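Local coordinates for protein glycosyl hydrolase 25 (Streptococcus pneumoniae, PDB 4FF5) that probably hydrolyses glycosidic bonds in bacterial cell-wall peptidoglycan, as family 25 glycosyl hydrolases do, and is a virulence factor that participates in host-cell invasion, at residues Asp157-Met160 and Ser161-Glu165; Ala135-Val138 and Phe139-Ala143; Ala238-Asp241 and His242-Ile246. One frame throughout, in Å; residues are numbered along the deposited sequence.

Interaction 1: residues Asp157-Met160 and Ser161-Glu165; sequences DKTM and SNMNE
In the loop of a TIM barrel that carries the chain from strand 151-155 into helix 163-177, the thioether of Met163 folds back against the backbone of Lys158 and Thr159. Met163 is the first residue of the helix, right after the N-cap position held by Asn162. Its CG stands anti to the backbone N, and the bend that follows (chi2 53°) turns the sulfur toward Thr159. There the N-H of Thr159 points almost straight at Met163 SD, 3.4 Å from Thr159 N with an angle of 168° at the hydrogen. This is a weak hydrogen bond, since sulfur is a poor acceptor. The methyl end goes further up the loop: Met163 CE lies 3.4 Å from Thr159 OG1 and also 3.4 Å from Asp157 O. Methionine suits the place because its long, flexible chain can follow the curve of the loop while giving the amide a soft acceptor. Thr159 has a stronger polar tie of its own, its hydroxyl being hydrogen-bonded to Gly126 O. Beside the sulfur, Met160 CB packs at 4.2 Å from Met163 SD. The aliphatic stem of Lys158 also touches the methionine, with Lys158 CG 4.2 Å from Met163 CB, and a bend farther along its chain leads the amine toward the turn. One water accepts from Lys158 NZ at 2.9 Å and donates to Ser161 O, so the exposed lysine is tied to the turn through a water. Met132 of helix 129-143 touches Thr159, Met160 and Met163 together, while Ile196, in a loop, also packs on Met163; the start of helix 163-177 is thereby seated beside the preceding barrel helix.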
ATOM      1  N   ASP A 157      -7.286  -4.076  12.027  1.00 23.00           N
ATOM      2  CA  ASP A 157      -7.946  -4.591  13.218  1.00 24.96           C
ATOM      3  C   ASP A 157      -7.055  -4.724  14.423  1.00 23.75           C
ATOM      4  O   ASP A 157      -5.815  -4.773  14.318  1.00 22.75           O
ATOM      5  CB  ASP A 157      -8.766  -5.839  12.933  1.00 29.19           C
ATOM      6  CG  ASP A 157      -8.084  -6.755  11.997  1.00 32.69           C
ATOM      7  OD1 ASP A 157      -8.769  -7.225  11.056  1.00 35.87           O
ATOM      8  OD2 ASP A 157      -6.859  -6.952  12.191  1.00 32.39           O
ATOM      9  N   LYS A 158      -7.713  -4.730  15.577  1.00 23.30           N
ATOM     10  CA  LYS A 158      -7.015  -4.684  16.847  1.00 22.29           C
ATOM     11  C   LYS A 158      -6.513  -6.072  17.164  1.00 22.19           C
ATOM     12  O   LYS A 158      -7.304  -6.972  17.473  1.00 23.50           O
ATOM     13  CB  LYS A 158      -7.944  -4.185  17.952  1.00 23.34           C
ATOM     14  CG  LYS A 158      -7.191  -3.902  19.245  1.00 24.62           C
ATOM     15  CD  LYS A 158      -8.109  -3.835  20.447  1.00 26.10           C
ATOM     16  CE  LYS A 158      -8.136  -5.155  21.198  1.00 27.62           C
ATOM     17  NZ  LYS A 158      -8.941  -5.024  22.448  1.00 28.78           N
ATOM     18  N   THR A 159      -5.201  -6.255  17.074  1.00 21.33           N
ATOM     19  CA  THR A 159      -4.601  -7.577  17.302  1.00 21.54           C
ATOM     20  C   THR A 159      -3.769  -7.599  18.572  1.00 21.69           C
ATOM     21  O   THR A 159      -3.222  -8.641  18.951  1.00 21.62           O
ATOM     22  CB  THR A 159      -3.728  -8.007  16.101  1.00 20.72           C
ATOM     23  OG1 THR A 159      -2.783  -6.965  15.813  1.00 20.41           O
ATOM     24  CG2 THR A 159      -4.588  -8.260  14.896  1.00 20.94           C
ATOM     25  N   MET A 160      -3.679  -6.432  19.212  1.00 21.96           N
ATOM     26  CA  MET A 160      -2.957  -6.212  20.470  1.00 22.87           C
ATOM     27  C   MET A 160      -3.771  -5.216  21.286  1.00 22.33           C
ATOM     28  O   MET A 160      -4.370  -4.306  20.708  1.00 21.62           O
ATOM     29  CB  MET A 160      -1.578  -5.581  20.202  1.00 23.55           C
ATOM     30  CG  MET A 160      -0.458  -6.582  20.070  1.00 24.38           C
ATOM     31  SD  MET A 160       1.143  -5.858  19.691  1.00 24.65           S
ATOM     32  CE  MET A 160       1.622  -5.091  21.237  1.00 24.76           C
ATOM     33  N   SER A 161      -3.769  -5.375  22.616  1.00 22.21           N
ATOM     34  CA  SER A 161      -4.566  -4.528  23.517  1.00 22.92           C
ATOM     35  C   SER A 161      -4.303  -3.039  23.315  1.00 21.79           C
ATOM     36  O   SER A 161      -5.243  -2.234  23.251  1.00 21.52           O
ATOM     37  CB  SER A 161      -4.313  -4.894  24.976  1.00 24.71           C
ATOM     38  OG  SER A 161      -4.760  -6.205  25.234  1.00 26.86           O
ATOM     39  N   ASN A 162      -3.022  -2.689  23.225  1.00 21.03           N
ATOM     40  CA  ASN A 162      -2.614  -1.336  22.865  1.00 19.97           C
ATOM     41  C   ASN A 162      -2.119  -1.405  21.418  1.00 18.72           C
ATOM     42  O   ASN A 162      -0.918  -1.591  21.148  1.00 17.93           O
ATOM     43  CB  ASN A 162      -1.534  -0.798  23.825  1.00 20.70           C
ATOM     44  CG  ASN A 162      -1.302   0.714  23.697  1.00 20.07           C
ATOM     45  OD1 ASN A 162      -1.157   1.426  24.707  1.00 21.56           O
ATOM     46  ND2 ASN A 162      -1.238   1.204  22.482  1.00 18.93           N
ATOM     47  N   MET A 163      -3.066  -1.287  20.493  1.00 18.35           N
ATOM     48  CA  MET A 163      -2.746  -1.355  19.080  1.00 18.52           C
ATOM     49  C   MET A 163      -1.797  -0.223  18.666  1.00 18.23           C
ATOM     50  O   MET A 163      -0.945  -0.436  17.808  1.00 18.54           O
ATOM     51  CB  MET A 163      -4.031  -1.372  18.225  1.00 19.27           C
ATOM     52  CG  MET A 163      -3.849  -1.942  16.830  1.00 20.13           C
ATOM     53  SD  MET A 163      -3.093  -3.588  16.807  1.00 21.35           S
ATOM     54  CE  MET A 163      -2.712  -3.618  15.048  1.00 21.22           C
ATOM     55  N   ASN A 164      -1.920   0.958  19.281  1.00 17.53           N
ATOM     56  CA  ASN A 164      -1.021   2.078  18.961  1.00 17.86           C
ATOM     57  C   ASN A 164       0.446   1.714  19.217  1.00 17.97           C
ATOM     58  O   ASN A 164       1.322   1.985  18.393  1.00 16.76           O
ATOM     59  CB  ASN A 164      -1.388   3.352  19.731  1.00 17.86           C
ATOM     60  CG  ASN A 164      -0.570   4.561  19.286  1.00 18.21           C
ATOM     61  OD1 ASN A 164      -0.305   4.739  18.099  1.00 17.72           O
ATOM     62  ND2 ASN A 164      -0.189   5.414  20.243  1.00 18.59           N
ATOM     63  N   GLU A 165       0.686   1.053  20.346  1.00 18.88           N
ATOM     64  CA  GLU A 165       2.029   0.584  20.712  1.00 20.32           C
ATOM     65  C   GLU A 165       2.550  -0.497  19.750  1.00 20.30           C
ATOM     66  O   GLU A 165       3.701  -0.437  19.300  1.00 21.09           O
ATOM     67  CB  GLU A 165       2.043   0.052  22.141  1.00 21.15           C
ATOM     68  CG  GLU A 165       2.119   1.132  23.198  1.00 23.30           C
TER
HETATM   69  O   HOH W   1      -7.715  -3.128  24.203  1.00 35.53           O

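Interaction 2: residues Ala135-Val138 and Phe139-Ala143; sequences AAEV and FYNAA
The carboxylate of Glu137 and the amide of Asn141, one helical turn apart, are flat groups turned 77° against each other, and they meet obliquely without a hydrogen bond. Asn141 ND2 rests against the aliphatic part of the glutamate, 3.4 Å from Glu137 CG, while Glu137 OE2 stays 3.8 Å away from the same nitrogen. Asn141 OD1 lies instead in the plane of the Tyr140 ring, at its edge, and the ring of Tyr151 meets that of Tyr140. The asparagine keeps CG anti to its own carbonyl carbon (chi1 -66°), which folds the amide back over the preceding turn, beside Glu137 O.

Beneath these side chains runs the regular bonding of an alpha-helix. Phe139 N, Tyr140 N and Asn141 N donate to Ala135 O, Ala136 O and Glu137 O, each pair 2.9 Å apart. The last bond, from Ala142 N to Val138 O, is longer at 3.1 Å, and its donor lies 37° out of the carbonyl plane. The same carbonyls are brushed by side-chain carbons: Phe139 CB is 3.2 Å from Ala135 O, and Ala142 CB is 3.3 Å from Val138 O.

Residue types follow the faces of the helix. Phe139 fills the barrel side against Val120 and Ala122 of strand 118-123, whereas the small Ala135 and Ala136 leave room for Phe170 of helix 163-177. Val138, with Ala142, packs on Ile100.

Cohesion along this segment of the helix therefore comes from the backbone bonds; the polar pair Glu137 and Asn141, on the more exposed side, adds mainly van der Waals contact, while the apolar side chains spend their surface on other elements of the barrel.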
ATOM      1  N   ALA A 135       7.287  -9.803  11.974  1.00 21.78           N
ATOM      2  CA  ALA A 135       6.569  -9.480  10.745  1.00 20.76           C
ATOM      3  C   ALA A 135       7.239  -8.346   9.962  1.00 19.83           C
ATOM      4  O   ALA A 135       7.365  -8.430   8.746  1.00 20.26           O
ATOM      5  CB  ALA A 135       5.107  -9.154  11.059  1.00 20.25           C
ATOM      6  N   ALA A 136       7.665  -7.297  10.663  1.00 19.68           N
ATOM      7  CA  ALA A 136       8.402  -6.181  10.056  1.00 19.62           C
ATOM      8  C   ALA A 136       9.685  -6.673   9.397  1.00 19.82           C
ATOM      9  O   ALA A 136      10.045  -6.206   8.329  1.00 19.02           O
ATOM     10  CB  ALA A 136       8.713  -5.101  11.088  1.00 19.94           C
ATOM     11  N   GLU A 137      10.376  -7.614  10.038  1.00 20.96           N
ATOM     12  CA  GLU A 137      11.617  -8.121   9.451  1.00 21.63           C
ATOM     13  C   GLU A 137      11.367  -8.984   8.209  1.00 20.32           C
ATOM     14  O   GLU A 137      12.033  -8.807   7.189  1.00 19.90           O
ATOM     15  CB  GLU A 137      12.474  -8.853  10.493  1.00 24.04           C
ATOM     16  CG  GLU A 137      13.806  -9.315   9.924  1.00 26.66           C
ATOM     17  CD  GLU A 137      14.843  -9.621  10.983  1.00 30.41           C
ATOM     18  OE1 GLU A 137      14.495  -9.641  12.185  1.00 33.01           O
ATOM     19  OE2 GLU A 137      16.019  -9.829  10.598  1.00 33.08           O
ATOM     20  N   VAL A 138      10.404  -9.903   8.304  1.00 19.82           N
ATOM     21  CA  VAL A 138       9.977 -10.739   7.175  1.00 19.58           C
ATOM     22  C   VAL A 138       9.575  -9.888   5.961  1.00 19.27           C
ATOM     23  O   VAL A 138       9.882 -10.233   4.792  1.00 19.74           O
ATOM     24  CB  VAL A 138       8.805 -11.671   7.598  1.00 19.75           C
ATOM     25  CG1 VAL A 138       8.212 -12.419   6.404  1.00 19.33           C
ATOM     26  CG2 VAL A 138       9.260 -12.660   8.668  1.00 20.58           C
ATOM     27  N   PHE A 139       8.886  -8.786   6.252  1.00 18.38           N
ATOM     28  CA  PHE A 139       8.332  -7.854   5.251  1.00 18.06           C
ATOM     29  C   PHE A 139       9.472  -7.097   4.608  1.00 18.30           C
ATOM     30  O   PHE A 139       9.586  -7.060   3.395  1.00 18.07           O
ATOM     31  CB  PHE A 139       7.379  -6.904   5.975  1.00 17.27           C
ATOM     32  CG  PHE A 139       6.881  -5.732   5.165  1.00 16.57           C
ATOM     33  CD1 PHE A 139       6.413  -5.886   3.847  1.00 16.40           C
ATOM     34  CD2 PHE A 139       6.754  -4.477   5.777  1.00 16.39           C
ATOM     35  CE1 PHE A 139       5.911  -4.792   3.136  1.00 15.79           C
ATOM     36  CE2 PHE A 139       6.235  -3.393   5.068  1.00 15.73           C
ATOM     37  CZ  PHE A 139       5.801  -3.553   3.753  1.00 15.75           C
ATOM     38  N   TYR A 140      10.339  -6.512   5.438  1.00 18.89           N
ATOM     39  CA  TYR A 140      11.482  -5.786   4.914  1.00 19.25           C
ATOM     40  C   TYR A 140      12.394  -6.665   4.051  1.00 19.72           C
ATOM     41  O   TYR A 140      12.807  -6.245   2.976  1.00 20.27           O
ATOM     42  CB  TYR A 140      12.277  -5.107   6.020  1.00 20.43           C
ATOM     43  CG  TYR A 140      13.318  -4.160   5.492  1.00 21.49           C
ATOM     44  CD1 TYR A 140      14.651  -4.571   5.347  1.00 22.46           C
ATOM     45  CD2 TYR A 140      12.971  -2.875   5.084  1.00 21.57           C
ATOM     46  CE1 TYR A 140      15.611  -3.710   4.846  1.00 23.38           C
ATOM     47  CE2 TYR A 140      13.923  -2.008   4.577  1.00 22.86           C
ATOM     48  CZ  TYR A 140      15.236  -2.429   4.470  1.00 23.22           C
ATOM     49  OH  TYR A 140      16.171  -1.574   3.974  1.00 24.58           O
ATOM     50  N   ASN A 141      12.716  -7.860   4.536  1.00 19.95           N
ATOM     51  CA  ASN A 141      13.640  -8.744   3.821  1.00 20.78           C
ATOM     52  C   ASN A 141      13.072  -9.247   2.512  1.00 20.13           C
ATOM     53  O   ASN A 141      13.816  -9.462   1.558  1.00 21.47           O
ATOM     54  CB  ASN A 141      14.110  -9.896   4.709  1.00 21.29           C
ATOM     55  CG  ASN A 141      14.960  -9.423   5.879  1.00 23.26           C
ATOM     56  OD1 ASN A 141      15.460  -8.290   5.884  1.00 24.54           O
ATOM     57  ND2 ASN A 141      15.111 -10.279   6.895  1.00 23.51           N
ATOM     58  N   ALA A 142      11.752  -9.390   2.438  1.00 18.92           N
ATOM     59  CA  ALA A 142      11.139  -9.830   1.193  1.00 18.39           C
ATOM     60  C   ALA A 142      11.020  -8.699   0.153  1.00 17.98           C
ATOM     61  O   ALA A 142      11.183  -8.911  -1.037  1.00 17.34           O
ATOM     62  CB  ALA A 142       9.788 -10.479   1.465  1.00 17.99           C
ATOM     63  N   ALA A 143      10.782  -7.478   0.622  1.00 17.40           N
ATOM     64  CA  ALA A 143      10.472  -6.383  -0.270  1.00 17.40           C
ATOM     65  C   ALA A 143      11.695  -5.562  -0.669  1.00 18.03           C
ATOM     66  O   ALA A 143      11.747  -5.061  -1.790  1.00 18.38           O
ATOM     67  CB  ALA A 143       9.435  -5.462   0.378  1.00 16.76           C
TER

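Interaction 3: residues Ala238-Asp241 and His242-Ile246; sequences AGFD and HDLDI
Phe240 and His242, two residues apart in the turn before strand 244-249, bring their rings together at close to a right angle, and around the phenyl group the contact is tight. The edge of the imidazole faces the phenyl ring in an offset edge-to-face stack, with ring centroids 5.1 Å apart and planes at 83°; His242 CD2 comes within 3.5 Å of Phe240 CE1. The backbone N of His242 stands 3.8 Å above the phenyl plane, over its centre. This nitrogen is buried, with no hydrogen-bond partner in the model, and its N-H is directed toward the aromatic face. At the phenyl rim, near the ring plane, Leu244 packs with CG 3.6 Å from Phe240 CD2, and Asp243 O also lies at the edge. Holding CG anti to its backbone N (chi1 -176°), the phenylalanine brings its ring against the backbone of His242 and the side chain of Leu244, where a large flat apolar group can touch both. Beside Leu244, a water lies within hydrogen-bonding distance of Phe240 O and His242 O, though it has more acceptors in reach than protons to give.

The other side is looser and wetter. Asp241 CB lies over the imidazole face in a CH-pi contact, 4.2 Å from the ring centroid, but its carboxylate leads away, as befits an exposed residue. A second water lies 2.8 Å from His242 ND1 in the imidazole plane. Before the turn, Gly239 takes a backbone conformation with phi 114°, in which a beta carbon would press on Ala238 O.

Ile66 of a loop packs on Phe240, and Leu244 meets Leu57 of strand 54-57. From there strand 244-249 continues antiparallel to strand 228-232 and also pairs with strand 54-57, closing the sheet between its last and first strands.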
ATOM      1  N   ALA A 238      -8.837  -1.287 -17.351  1.00 30.93           N
ATOM      2  CA  ALA A 238      -8.498  -2.076 -18.537  1.00 30.58           C
ATOM      3  C   ALA A 238      -7.187  -2.844 -18.343  1.00 29.11           C
ATOM      4  O   ALA A 238      -6.172  -2.263 -17.967  1.00 29.14           O
ATOM      5  CB  ALA A 238      -8.426  -1.171 -19.764  1.00 31.72           C
ATOM      6  N   GLY A 239      -7.214  -4.148 -18.623  1.00 29.58           N
ATOM      7  CA  GLY A 239      -6.053  -5.010 -18.411  1.00 28.66           C
ATOM      8  C   GLY A 239      -6.294  -6.039 -17.322  1.00 28.40           C
ATOM      9  O   GLY A 239      -5.467  -6.932 -17.115  1.00 27.47           O
ATOM     10  N   PHE A 240      -7.430  -5.910 -16.630  1.00 28.24           N
ATOM     11  CA  PHE A 240      -7.832  -6.827 -15.549  1.00 27.83           C
ATOM     12  C   PHE A 240      -9.350  -6.838 -15.433  1.00 28.44           C
ATOM     13  O   PHE A 240      -9.981  -5.784 -15.379  1.00 29.24           O
ATOM     14  CB  PHE A 240      -7.157  -6.427 -14.208  1.00 26.78           C
ATOM     15  CG  PHE A 240      -7.426  -7.377 -13.054  1.00 25.92           C
ATOM     16  CD1 PHE A 240      -7.094  -8.730 -13.142  1.00 26.11           C
ATOM     17  CD2 PHE A 240      -7.953  -6.907 -11.859  1.00 25.19           C
ATOM     18  CE1 PHE A 240      -7.346  -9.599 -12.089  1.00 25.17           C
ATOM     19  CE2 PHE A 240      -8.190  -7.761 -10.795  1.00 24.93           C
ATOM     20  CZ  PHE A 240      -7.883  -9.116 -10.907  1.00 25.37           C
ATOM     21  N   ASP A 241      -9.934  -8.032 -15.392  1.00 30.00           N
ATOM     22  CA  ASP A 241     -11.389  -8.188 -15.438  1.00 32.18           C
ATOM     23  C   ASP A 241     -12.109  -8.026 -14.093  1.00 31.52           C
ATOM     24  O   ASP A 241     -13.315  -7.771 -14.062  1.00 32.04           O
ATOM     25  CB  ASP A 241     -11.755  -9.553 -16.029  1.00 34.73           C
ATOM     26  CG  ASP A 241     -11.413  -9.681 -17.510  1.00 36.86           C
ATOM     27  OD1 ASP A 241     -11.124  -8.672 -18.192  1.00 38.86           O
ATOM     28  OD2 ASP A 241     -11.439 -10.821 -18.003  1.00 38.03           O
ATOM     29  N   HIS A 242     -11.385  -8.184 -12.987  1.00 29.16           N
ATOM     30  CA  HIS A 242     -12.019  -8.242 -11.670  1.00 27.12           C
ATOM     31  C   HIS A 242     -11.826  -6.976 -10.887  1.00 25.30           C
ATOM     32  O   HIS A 242     -11.133  -6.064 -11.341  1.00 24.59           O
ATOM     33  CB  HIS A 242     -11.502  -9.448 -10.896  1.00 27.98           C
ATOM     34  CG  HIS A 242     -11.406 -10.692 -11.739  1.00 29.59           C
ATOM     35  ND1 HIS A 242     -12.495 -11.286 -12.266  1.00 30.93           N
ATOM     36  CD2 HIS A 242     -10.300 -11.418 -12.184  1.00 30.08           C
ATOM     37  CE1 HIS A 242     -12.113 -12.351 -13.002  1.00 31.11           C
ATOM     38  NE2 HIS A 242     -10.767 -12.434 -12.948  1.00 31.50           N
ATOM     39  N   ASP A 243     -12.445  -6.934  -9.709  1.00 24.90           N
ATOM     40  CA  ASP A 243     -12.433  -5.769  -8.809  1.00 24.21           C
ATOM     41  C   ASP A 243     -11.031  -5.342  -8.392  1.00 22.90           C
ATOM     42  O   ASP A 243     -10.189  -6.190  -8.068  1.00 22.03           O
ATOM     43  CB  ASP A 243     -13.257  -6.075  -7.553  1.00 25.21           C
ATOM     44  CG  ASP A 243     -14.741  -6.051  -7.807  1.00 26.37           C
ATOM     45  OD1 ASP A 243     -15.160  -5.621  -8.885  1.00 27.93           O
ATOM     46  OD2 ASP A 243     -15.503  -6.463  -6.916  1.00 28.73           O
ATOM     47  N   LEU A 244     -10.788  -4.029  -8.385  1.00 22.26           N
ATOM     48  CA  LEU A 244      -9.509  -3.485  -7.926  1.00 20.82           C
ATOM     49  C   LEU A 244      -9.691  -2.365  -6.912  1.00 19.33           C
ATOM     50  O   LEU A 244     -10.583  -1.503  -7.054  1.00 18.78           O
ATOM     51  CB  LEU A 244      -8.697  -2.926  -9.099  1.00 22.02           C
ATOM     52  CG  LEU A 244      -7.913  -3.876  -9.999  1.00 23.70           C
ATOM     53  CD1 LEU A 244      -7.330  -3.108 -11.177  1.00 24.98           C
ATOM     54  CD2 LEU A 244      -6.827  -4.568  -9.184  1.00 22.88           C
ATOM     55  N   ASP A 245      -8.818  -2.360  -5.914  1.00 17.67           N
ATOM     56  CA  ASP A 245      -8.694  -1.212  -5.033  1.00 16.24           C
ATOM     57  C   ASP A 245      -8.090  -0.064  -5.818  1.00 15.86           C
ATOM     58  O   ASP A 245      -6.980  -0.209  -6.362  1.00 15.59           O
ATOM     59  CB  ASP A 245      -7.733  -1.511  -3.878  1.00 15.81           C
ATOM     60  CG  ASP A 245      -8.286  -2.504  -2.857  1.00 16.26           C
ATOM     61  OD1 ASP A 245      -7.487  -2.962  -1.996  1.00 15.98           O
ATOM     62  OD2 ASP A 245      -9.488  -2.837  -2.892  1.00 17.15           O
ATOM     63  N   ILE A 246      -8.765   1.093  -5.814  1.00 15.20           N
ATOM     64  CA  ILE A 246      -8.248   2.275  -6.500  1.00 15.45           C
ATOM     65  C   ILE A 246      -8.055   3.418  -5.517  1.00 14.88           C
ATOM     66  O   ILE A 246      -8.854   3.609  -4.586  1.00 14.71           O
ATOM     67  CB  ILE A 246      -9.145   2.786  -7.663  1.00 16.23           C
ATOM     68  CG1 ILE A 246      -9.698   1.629  -8.492  1.00 17.33           C
ATOM     69  CG2 ILE A 246      -8.370   3.801  -8.506  1.00 16.55           C
ATOM     70  CD1 ILE A 246      -8.649   0.796  -9.188  1.00 18.66           C
TER
HETATM   71  O   HOH W   2     -10.031  -4.097 -13.111  1.00 25.52           O
HETATM   72  O   HOH W   3     -14.968 -10.037 -12.124  1.00 43.91           O

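The three contacts lie along the chain in the order interaction 2, interaction 1, interaction 3. Interactions 1 and 2 have no atoms closer than about 9 Å, yet both involve helices 129-143 and 163-177, neighbours around the barrel; interaction 3 lies on the opposite side of the chain's centre from both, at the closing strand. Interaction 1 is a surface contact, using sulfur and a water bridge to fit an irregular loop to a helix start. Interaction 2, partly buried within a helix, depends on repetitive backbone bonds. Interaction 3, also partly buried, has no hydrogen bond between its segments and relies on aromatic and apolar packing, with one water at the histidine, another near backbone carbonyls.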